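Long-range contacts in natterin-like protein (Lethenteron camtschaticum, PDB 6IUL), which is probably a lectin-guided, pore-forming cytotoxin of lamprey immunity, joining a jacalin-like lectin domain to an aerolysin-type pore-forming module: residues Y4-H9 / G139-N144; A27-K32 / S121-G126; L78-N83 / Y115-G120. All blocks are in the same frame, centred on the assembly; numbering follows the deposited sequence.

Contact 1 of 3, residues Y4-H9 / G139-N144; sequences YPTTLH and GFIFIN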
loop_
_atom_site.group_PDB
_atom_site.type_symbol
_atom_site.label_atom_id
_atom_site.label_comp_id
_atom_site.label_asym_id
_atom_site.label_seq_id
_atom_site.Cartn_x
_atom_site.Cartn_y
_atom_site.Cartn_z
ATOM N N TYR A 4 19.972 26.583 -11.050
ATOM C CA TYR A 4 18.750 26.421 -11.824
ATOM C C TYR A 4 18.179 24.998 -11.693
ATOM O O TYR A 4 18.918 24.030 -11.471
ATOM C CB TYR A 4 19.032 26.746 -13.304
ATOM C CG TYR A 4 19.617 28.125 -13.521
ATOM C CD1 TYR A 4 18.793 29.240 -13.643
ATOM C CD2 TYR A 4 21.005 28.322 -13.553
ATOM C CE1 TYR A 4 19.327 30.511 -13.824
ATOM C CE2 TYR A 4 21.549 29.588 -13.750
ATOM C CZ TYR A 4 20.702 30.672 -13.884
ATOM O OH TYR A 4 21.240 31.921 -14.066
ATOM N N PRO A 5 16.859 24.871 -11.817
ATOM C CA PRO A 5 16.202 23.579 -11.736
ATOM C C PRO A 5 16.337 22.711 -12.983
ATOM O O PRO A 5 16.055 21.508 -12.901
ATOM C CB PRO A 5 14.728 23.954 -11.519
ATOM C CG PRO A 5 14.576 25.291 -12.162
ATOM C CD PRO A 5 15.894 25.989 -11.990
ATOM N N THR A 6 16.752 23.313 -14.115
ATOM C CA THR A 6 16.914 22.602 -15.368
ATOM C C THR A 6 18.283 22.835 -15.991
ATOM O O THR A 6 18.963 23.775 -15.681
ATOM C CB THR A 6 15.856 22.960 -16.418
ATOM O OG1 THR A 6 16.034 24.308 -16.844
ATOM C CG2 THR A 6 14.478 22.832 -15.887
ATOM N N THR A 7 18.714 21.905 -16.835
ATOM C CA THR A 7 19.990 21.977 -17.510
ATOM C C THR A 7 19.756 21.658 -18.985
ATOM O O THR A 7 18.953 20.752 -19.329
ATOM C CB THR A 7 21.051 21.017 -16.909
ATOM O OG1 THR A 7 22.236 21.063 -17.702
ATOM C CG2 THR A 7 20.602 19.560 -16.884
ATOM N N LEU A 8 20.461 22.391 -19.849
ATOM C CA LEU A 8 20.256 22.348 -21.289
ATOM C C LEU A 8 21.579 22.613 -22.004
ATOM O O LEU A 8 22.219 23.681 -21.775
ATOM C CB LEU A 8 19.279 23.439 -21.669
ATOM C CG LEU A 8 19.090 23.680 -23.163
ATOM C CD1 LEU A 8 18.597 22.416 -23.900
ATOM C CD2 LEU A 8 18.096 24.828 -23.310
ATOM N N HIS A 9 22.014 21.651 -22.823
ATOM C CA HIS A 9 23.262 21.767 -23.557
ATOM C C HIS A 9 22.975 21.537 -25.054
ATOM O O HIS A 9 22.729 20.428 -25.495
ATOM C CB HIS A 9 24.278 20.765 -23.008
ATOM C CG HIS A 9 25.656 20.919 -23.563
ATOM N ND1 HIS A 9 26.719 20.153 -23.113
ATOM C CD2 HIS A 9 26.149 21.717 -24.538
ATOM C CE1 HIS A 9 27.808 20.479 -23.793
ATOM N NE2 HIS A 9 27.491 21.429 -24.656
ATOM N N GLY A 139 19.220 20.760 -28.136
ATOM C CA GLY A 139 19.571 20.079 -26.920
ATOM C C GLY A 139 18.322 19.616 -26.204
ATOM O O GLY A 139 17.200 20.032 -26.517
ATOM N N PHE A 140 18.514 18.742 -25.233
ATOM C CA PHE A 140 17.402 18.218 -24.417
ATOM C C PHE A 140 17.363 18.917 -23.058
ATOM O O PHE A 140 18.393 19.064 -22.387
ATOM C CB PHE A 140 17.553 16.713 -24.238
ATOM C CG PHE A 140 17.323 15.914 -25.514
ATOM C CD1 PHE A 140 18.288 15.846 -26.488
ATOM C CD2 PHE A 140 16.161 15.204 -25.712
ATOM C CE1 PHE A 140 18.102 15.127 -27.657
ATOM C CE2 PHE A 140 15.952 14.477 -26.887
ATOM C CZ PHE A 140 16.921 14.435 -27.855
ATOM N N ILE A 141 16.182 19.374 -22.680
ATOM C CA ILE A 141 15.967 20.013 -21.398
ATOM C C ILE A 141 15.774 18.953 -20.332
ATOM O O ILE A 141 14.832 18.202 -20.397
ATOM C CB ILE A 141 14.714 20.897 -21.396
ATOM C CG1 ILE A 141 14.846 21.979 -22.459
ATOM C CG2 ILE A 141 14.565 21.629 -20.063
ATOM C CD1 ILE A 141 13.561 22.715 -22.755
ATOM N N PHE A 142 16.664 18.905 -19.348
ATOM C CA PHE A 142 16.554 17.962 -18.252
ATOM C C PHE A 142 16.324 18.675 -16.931
ATOM O O PHE A 142 16.925 19.723 -16.673
ATOM C CB PHE A 142 17.843 17.134 -18.098
ATOM C CG PHE A 142 18.060 16.149 -19.180
ATOM C CD1 PHE A 142 17.335 14.966 -19.202
ATOM C CD2 PHE A 142 19.007 16.388 -20.192
ATOM C CE1 PHE A 142 17.506 14.037 -20.220
ATOM C CE2 PHE A 142 19.189 15.458 -21.203
ATOM C CZ PHE A 142 18.409 14.291 -21.230
ATOM N N ILE A 143 15.524 18.062 -16.065
ATOM C CA ILE A 143 15.491 18.452 -14.657
ATOM C C ILE A 143 16.797 18.012 -14.023
ATOM O O ILE A 143 17.256 16.875 -14.209
ATOM C CB ILE A 143 14.317 17.773 -13.879
ATOM C CG1 ILE A 143 13.002 18.138 -14.528
ATOM C CG2 ILE A 143 14.314 18.241 -12.421
ATOM C CD1 ILE A 143 11.802 17.446 -13.905
ATOM N N ASN A 144 17.396 18.908 -13.256
ATOM C CA ASN A 144 18.629 18.558 -12.550
ATOM C C ASN A 144 18.332 17.485 -11.500
ATOM O O ASN A 144 17.172 17.201 -11.207
ATOM C CB ASN A 144 19.243 19.807 -11.926
ATOM C CG ASN A 144 20.123 20.560 -12.886
ATOM O OD1 ASN A 144 20.987 19.951 -13.496
ATOM N ND2 ASN A 144 19.992 21.908 -12.933
HETATM O O HOH W 1 21.758 23.680 -14.461
HETATM O O HOH W 2 21.114 19.061 -22.113
HETATM O O HOH W 3 21.320 18.221 -24.630
#
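ND2 of Asn144 is held by two partners: it donates to Tyr4 O at 2.8 Å and to water 1, which in turn donates to Thr6 O. Tyr4 O lies near the amide plane, yet ND2 sits above the plane of that carbonyl, and the N-H is bent to 140°. With CG turned anti to its own carbonyl carbon (chi1 -86°), the amide reaches back over segment 4-9 and crosses the Thr7 side chain at about a right angle, OD1 resting 3.4 Å from Thr7 CG2. The Asn144 backbone N goes straight to Pro5 O, 2.9 Å away. Next along, Thr7 and Phe142 form a hydrogen-bonded antiparallel pair, Thr7 N to Phe142 O at 2.8 Å and Phe142 N to Thr7 O at 2.9 Å. Toward His9 water takes over from direct bonds: water 2 joins His9 N to Phe140 O, and water 3 joins His9 O to Phe140 N. Leu8 CD1 lies 4.0 Å from Ile141 CG1, while Phe140 and Phe142 pack on strand 75-82. The arrangement is an antiparallel strand pair in which the chain's N-terminal strand is laid along the strand leading from the jacalin-like domain toward the aerolysin-type module.

Contact 2 of 3, residues A27-K32 / S121-G126; sequences AATLQK and SGICLG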
loop_
_atom_site.group_PDB
_atom_site.type_symbol
_atom_site.label_atom_id
_atom_site.label_comp_id
_atom_site.label_asym_id
_atom_site.label_seq_id
_atom_site.Cartn_x
_atom_site.Cartn_y
_atom_site.Cartn_z
ATOM N N ALA A 27 5.047 20.273 -15.324
ATOM C CA ALA A 27 5.899 19.085 -15.112
ATOM C C ALA A 27 5.588 17.907 -16.033
ATOM O O ALA A 27 5.725 16.737 -15.659
ATOM C CB ALA A 27 5.821 18.646 -13.652
ATOM N N ALA A 28 5.138 18.211 -17.241
ATOM C CA ALA A 28 4.952 17.183 -18.250
ATOM C C ALA A 28 6.326 16.834 -18.821
ATOM O O ALA A 28 7.153 17.713 -19.001
ATOM C CB ALA A 28 4.022 17.663 -19.352
ATOM N N THR A 29 6.552 15.556 -19.097
ATOM C CA THR A 29 7.842 15.080 -19.464
ATOM C C THR A 29 7.841 14.354 -20.811
ATOM O O THR A 29 6.827 14.065 -21.396
ATOM C CB THR A 29 8.386 14.125 -18.378
ATOM O OG1 THR A 29 7.507 13.026 -18.186
ATOM C CG2 THR A 29 8.552 14.856 -17.058
ATOM N N LEU A 30 9.026 14.071 -21.304
ATOM C CA LEU A 30 9.201 13.449 -22.597
ATOM C C LEU A 30 8.650 12.037 -22.576
ATOM O O LEU A 30 9.081 11.243 -21.767
ATOM C CB LEU A 30 10.690 13.423 -22.964
ATOM C CG LEU A 30 11.034 12.709 -24.271
ATOM C CD1 LEU A 30 10.444 13.465 -25.466
ATOM C CD2 LEU A 30 12.551 12.537 -24.416
ATOM N N GLN A 31 7.723 11.740 -23.486
ATOM C CA GLN A 31 7.132 10.421 -23.610
ATOM C C GLN A 31 7.626 9.693 -24.851
ATOM O O GLN A 31 7.883 8.481 -24.813
ATOM C CB GLN A 31 5.598 10.487 -23.646
ATOM C CG GLN A 31 5.012 9.084 -23.753
ATOM C CD GLN A 31 3.555 8.932 -23.402
ATOM O OE1 GLN A 31 2.879 9.870 -22.969
ATOM N NE2 GLN A 31 3.042 7.732 -23.679
ATOM N N LYS A 32 7.759 10.431 -25.948
ATOM C CA LYS A 32 8.098 9.845 -27.200
ATOM C C LYS A 32 8.874 10.827 -28.089
ATOM O O LYS A 32 8.590 12.007 -28.118
ATOM C CB LYS A 32 6.813 9.415 -27.898
ATOM C CG LYS A 32 6.976 8.613 -29.187
ATOM C CD LYS A 32 5.572 8.269 -29.745
ATOM C CE LYS A 32 5.641 7.468 -31.013
ATOM N NZ LYS A 32 4.278 6.947 -31.379
ATOM N N SER A 121 18.900 14.592 -13.725
ATOM C CA SER A 121 18.154 13.490 -13.198
ATOM C C SER A 121 17.821 12.441 -14.253
ATOM O O SER A 121 17.308 11.389 -13.923
ATOM C CB SER A 121 16.845 13.996 -12.614
ATOM O OG SER A 121 15.966 14.429 -13.636
ATOM N N GLY A 122 18.029 12.764 -15.528
ATOM C CA GLY A 122 17.593 11.889 -16.610
ATOM C C GLY A 122 16.132 12.039 -16.979
ATOM O O GLY A 122 15.636 11.318 -17.830
ATOM N N ILE A 123 15.424 12.962 -16.320
ATOM C CA ILE A 123 14.027 13.185 -16.617
ATOM C C ILE A 123 13.955 14.374 -17.543
ATOM O O ILE A 123 14.305 15.483 -17.162
ATOM C CB ILE A 123 13.212 13.510 -15.341
ATOM C CG1 ILE A 123 13.366 12.456 -14.236
ATOM C CG2 ILE A 123 11.774 13.739 -15.678
ATOM C CD1 ILE A 123 12.914 11.123 -14.651
ATOM N N CYS A 124 13.479 14.155 -18.754
ATOM C CA CYS A 124 13.509 15.149 -19.770
ATOM C C CYS A 124 12.191 15.908 -19.898
ATOM O O CYS A 124 11.119 15.286 -19.853
ATOM C CB CYS A 124 13.871 14.512 -21.103
ATOM S SG CYS A 124 13.928 15.648 -22.522
ATOM N N LEU A 125 12.271 17.247 -20.005
ATOM C CA LEU A 125 11.088 18.096 -20.125
ATOM C C LEU A 125 10.801 18.519 -21.558
ATOM O O LEU A 125 9.767 19.148 -21.816
ATOM C CB LEU A 125 11.239 19.365 -19.292
ATOM C CG LEU A 125 11.220 19.238 -17.763
ATOM C CD1 LEU A 125 11.689 20.524 -17.128
ATOM C CD2 LEU A 125 9.843 18.828 -17.282
ATOM N N GLY A 126 11.675 18.199 -22.502
ATOM C CA GLY A 126 11.451 18.572 -23.897
ATOM C C GLY A 126 12.775 18.933 -24.581
ATOM O O GLY A 126 13.871 18.477 -24.167
#
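Thr29 and Leu30 meet Cys124 inside the beta-prism of a jacalin-like domain. Segment 27-32 leads into strand 30-37 and segment 121-126 runs into strand 124-131, and these two strands lie in different sheets of the prism.

One backbone hydrogen bond ties the segments: Leu30 N donates to Cys124 O at 2.8 Å, with the donor tilted 33° from the carbonyl plane. Thr29 CA also approaches this oxygen, at 3.3 Å.

Most other contacts are between apolar side chains. Leu30 packs against Cys124, CB to CB at 3.8 Å, and its CD2 branch comes alongside the sulfur. The methyl of Thr29 meets that of Ile123, CG2 to CG2 at 3.7 Å, the two side chains crossing obliquely; both residues also pack on Thr209 of helix 206-209. Phe140 and Phe142 of strand 135-155 also cover Cys124. A methyl set on a carbonyl oxygen is a separate case: although the CB of Leu125 points away, its CD2 branch swings back to lie 3.4 Å from Ala28 O.

In strand 30-37 two residues, Gln31 and Lys32, stand opposite the single Trp48 in a classic beta bulge, and Lys32 makes a cation-pi contact with Trp48 as well.

Within segment 121-126, Ser121 OG accepts from Ile123 N at 3.1 Å, an ST turn, and is also bonded to Ile143 O. The thiol of Cys124, anti to the backbone N (chi1 179°), takes a weak hydrogen bond from Gly126 N, 3.4 Å from SG.

Contact 3 of 3, residues L78-N83 / Y115-G120; sequences LSLWGN and YKIDVG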
loop_
_atom_site.group_PDB
_atom_site.type_symbol
_atom_site.label_atom_id
_atom_site.label_comp_id
_atom_site.label_asym_id
_atom_site.label_seq_id
_atom_site.Cartn_x
_atom_site.Cartn_y
_atom_site.Cartn_z
ATOM N N LEU A 78 23.273 10.525 -22.632
ATOM C CA LEU A 78 22.928 11.139 -23.891
ATOM C C LEU A 78 24.183 11.707 -24.536
ATOM O O LEU A 78 24.975 12.335 -23.871
ATOM C CB LEU A 78 21.954 12.274 -23.642
ATOM C CG LEU A 78 21.664 13.190 -24.865
ATOM C CD1 LEU A 78 20.687 12.514 -25.775
ATOM C CD2 LEU A 78 21.084 14.519 -24.429
ATOM N N SER A 79 24.335 11.502 -25.828
ATOM C CA SER A 79 25.379 12.135 -26.608
ATOM C C SER A 79 24.798 12.800 -27.823
ATOM O O SER A 79 23.877 12.294 -28.438
ATOM C CB SER A 79 26.380 11.087 -27.075
ATOM O OG SER A 79 27.143 10.657 -25.968
ATOM N N LEU A 80 25.342 13.951 -28.153
ATOM C CA LEU A 80 25.016 14.643 -29.355
ATOM C C LEU A 80 26.293 14.866 -30.175
ATOM O O LEU A 80 27.395 15.010 -29.617
ATOM C CB LEU A 80 24.381 15.973 -29.018
ATOM C CG LEU A 80 23.091 15.899 -28.191
ATOM C CD1 LEU A 80 22.671 17.299 -27.796
ATOM C CD2 LEU A 80 21.978 15.225 -28.965
ATOM N N TRP A 81 26.133 14.862 -31.507
ATOM C CA TRP A 81 27.214 15.121 -32.462
ATOM C C TRP A 81 26.792 16.205 -33.436
ATOM O O TRP A 81 25.617 16.301 -33.854
ATOM C CB TRP A 81 27.494 13.896 -33.297
ATOM C CG TRP A 81 28.222 12.790 -32.675
ATOM C CD1 TRP A 81 29.517 12.480 -32.841
ATOM C CD2 TRP A 81 27.657 11.752 -31.856
ATOM N NE1 TRP A 81 29.823 11.317 -32.130
ATOM C CE2 TRP A 81 28.693 10.853 -31.539
ATOM C CE3 TRP A 81 26.382 11.520 -31.342
ATOM C CZ2 TRP A 81 28.510 9.758 -30.736
ATOM C CZ3 TRP A 81 26.185 10.435 -30.563
ATOM C CH2 TRP A 81 27.262 9.540 -30.264
ATOM N N GLY A 82 27.778 17.023 -33.807
ATOM C CA GLY A 82 27.683 17.923 -34.946
ATOM C C GLY A 82 27.783 17.157 -36.262
ATOM O O GLY A 82 28.142 15.971 -36.278
ATOM N N ASN A 83 27.497 17.832 -37.367
ATOM C CA ASN A 83 27.508 17.139 -38.676
ATOM C C ASN A 83 28.871 17.085 -39.340
ATOM O O ASN A 83 29.011 16.551 -40.444
ATOM C CB ASN A 83 26.494 17.739 -39.652
ATOM C CG ASN A 83 26.857 19.123 -40.087
ATOM O OD1 ASN A 83 27.689 19.762 -39.451
ATOM N ND2 ASN A 83 26.244 19.599 -41.188
ATOM N N TYR A 115 29.805 14.651 -27.954
ATOM C CA TYR A 115 29.557 15.503 -26.795
ATOM C C TYR A 115 28.626 14.750 -25.860
ATOM O O TYR A 115 27.430 14.556 -26.137
ATOM C CB TYR A 115 28.968 16.827 -27.226
ATOM C CG TYR A 115 29.944 17.575 -28.098
ATOM C CD1 TYR A 115 30.964 18.358 -27.537
ATOM C CD2 TYR A 115 29.874 17.471 -29.471
ATOM C CE1 TYR A 115 31.877 19.023 -28.348
ATOM C CE2 TYR A 115 30.784 18.134 -30.295
ATOM C CZ TYR A 115 31.781 18.897 -29.738
ATOM O OH TYR A 115 32.662 19.553 -30.552
ATOM N N LYS A 116 29.216 14.283 -24.768
ATOM C CA LYS A 116 28.501 13.549 -23.762
ATOM C C LYS A 116 27.846 14.556 -22.848
ATOM O O LYS A 116 28.513 15.387 -22.297
ATOM C CB LYS A 116 29.434 12.609 -23.021
ATOM C CG LYS A 116 30.000 11.488 -23.884
ATOM C CD LYS A 116 30.812 10.533 -23.012
ATOM C CE LYS A 116 30.948 9.113 -23.529
ATOM N NZ LYS A 116 31.813 8.970 -24.726
ATOM N N ILE A 117 26.527 14.469 -22.736
ATOM C CA ILE A 117 25.738 15.486 -22.110
ATOM C C ILE A 117 25.427 15.108 -20.631
ATOM O O ILE A 117 25.185 13.926 -20.296
ATOM C CB ILE A 117 24.399 15.612 -22.872
ATOM C CG1 ILE A 117 24.658 15.870 -24.360
ATOM C CG2 ILE A 117 23.508 16.694 -22.271
ATOM C CD1 ILE A 117 25.413 17.157 -24.704
ATOM N N ASP A 118 25.400 16.129 -19.787
ATOM C CA ASP A 118 24.915 16.001 -18.439
ATOM C C ASP A 118 23.360 15.904 -18.435
ATOM O O ASP A 118 22.669 16.889 -18.626
ATOM C CB ASP A 118 25.353 17.204 -17.625
ATOM C CG ASP A 118 24.942 17.096 -16.117
ATOM O OD1 ASP A 118 24.223 16.147 -15.780
ATOM O OD2 ASP A 118 25.269 17.991 -15.292
ATOM N N VAL A 119 22.838 14.721 -18.178
ATOM C CA VAL A 119 21.417 14.507 -18.179
ATOM C C VAL A 119 20.705 14.849 -16.875
ATOM O O VAL A 119 19.514 14.658 -16.746
ATOM C CB VAL A 119 21.061 13.053 -18.539
ATOM C CG1 VAL A 119 21.755 12.645 -19.837
ATOM C CG2 VAL A 119 21.434 12.097 -17.426
ATOM N N GLY A 120 21.422 15.379 -15.912
ATOM C CA GLY A 120 20.833 15.723 -14.630
ATOM C C GLY A 120 20.226 14.536 -13.928
ATOM O O GLY A 120 20.933 13.599 -13.604
HETATM O O HOH W 4 25.897 11.512 -21.063
#
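The Tyr115 ring meets the neighbouring strand at its edge, where Leu80 O lies in the ring plane, 3.5 Å from Tyr115 CD2. Setting CG anti to the carbonyl carbon of Tyr115 (chi1 -63°) brings the ring edge to Leu80 O; Ile11 of strand 6-12 also packs against Tyr115.

The oxygen at this edge is also a backbone acceptor: Tyr115 N donates to Leu80 O at 3.0 Å, and Leu80 N returns the bond to Tyr115 O at the same length. Further along, Ile117 N reaches Leu78 O at 2.9 Å in a nearly straight bond of 171°. Water 4 accepts from Leu78 N and lies within hydrogen-bonding distance of Ile117 O.

Leu78, Leu80 and Ile117 share the sheet face that carries Tyr115. Leu78 and Ile117 run alongside each other in the same direction, with Leu78 CD2 3.8 Å from Ile117 CG1. Past the strand, Val119 CG1 comes up against Leu78 CB at 3.8 Å. From strand 135-155, Phe140 packs on Leu78 and Leu80, and Phe142 on Leu78 and Val119.

Ser79 and Lys116 occupy the other face, where the Ser79 hydroxyl is bonded to Glu114 and its OG brushes Lys116 CG at 3.6 Å. After the strand, Asp118 OD1 accepts from Gly120 N at 2.9 Å, an Asx turn, and forms a salt bridge with Lys172 of the second subunit. The whole is an antiparallel pair in one four-stranded sheet of the jacalin-like beta-prism, strand 114-117 being the outermost strand of that sheet within this chain.

Contacts 2 and 3 lie within the lectin domain, and contact 1 where its strand 135-155 continues toward the pore-forming module. Contact 2 is buried and mostly apolar, with a single backbone bond across it; contact 1 is partly buried and depends on carbonyls, an asparagine amide and bridging waters; contact 3 has a buried leucine-isoleucine face and, past the strand, Asp118 forms a salt bridge with the second subunit. Contacts 1 and 2 meet through the adjacent strands 124-131 and 135-155, where Ile141 O probably bonds to Leu125 N. Contact 3 faces contact 1 across sheets, Phe140 CD1 touching Leu78 CD2 at 3.7 Å. Contacts 2 and 3 merely adjoin in sequence, at Gly120 and Ser121.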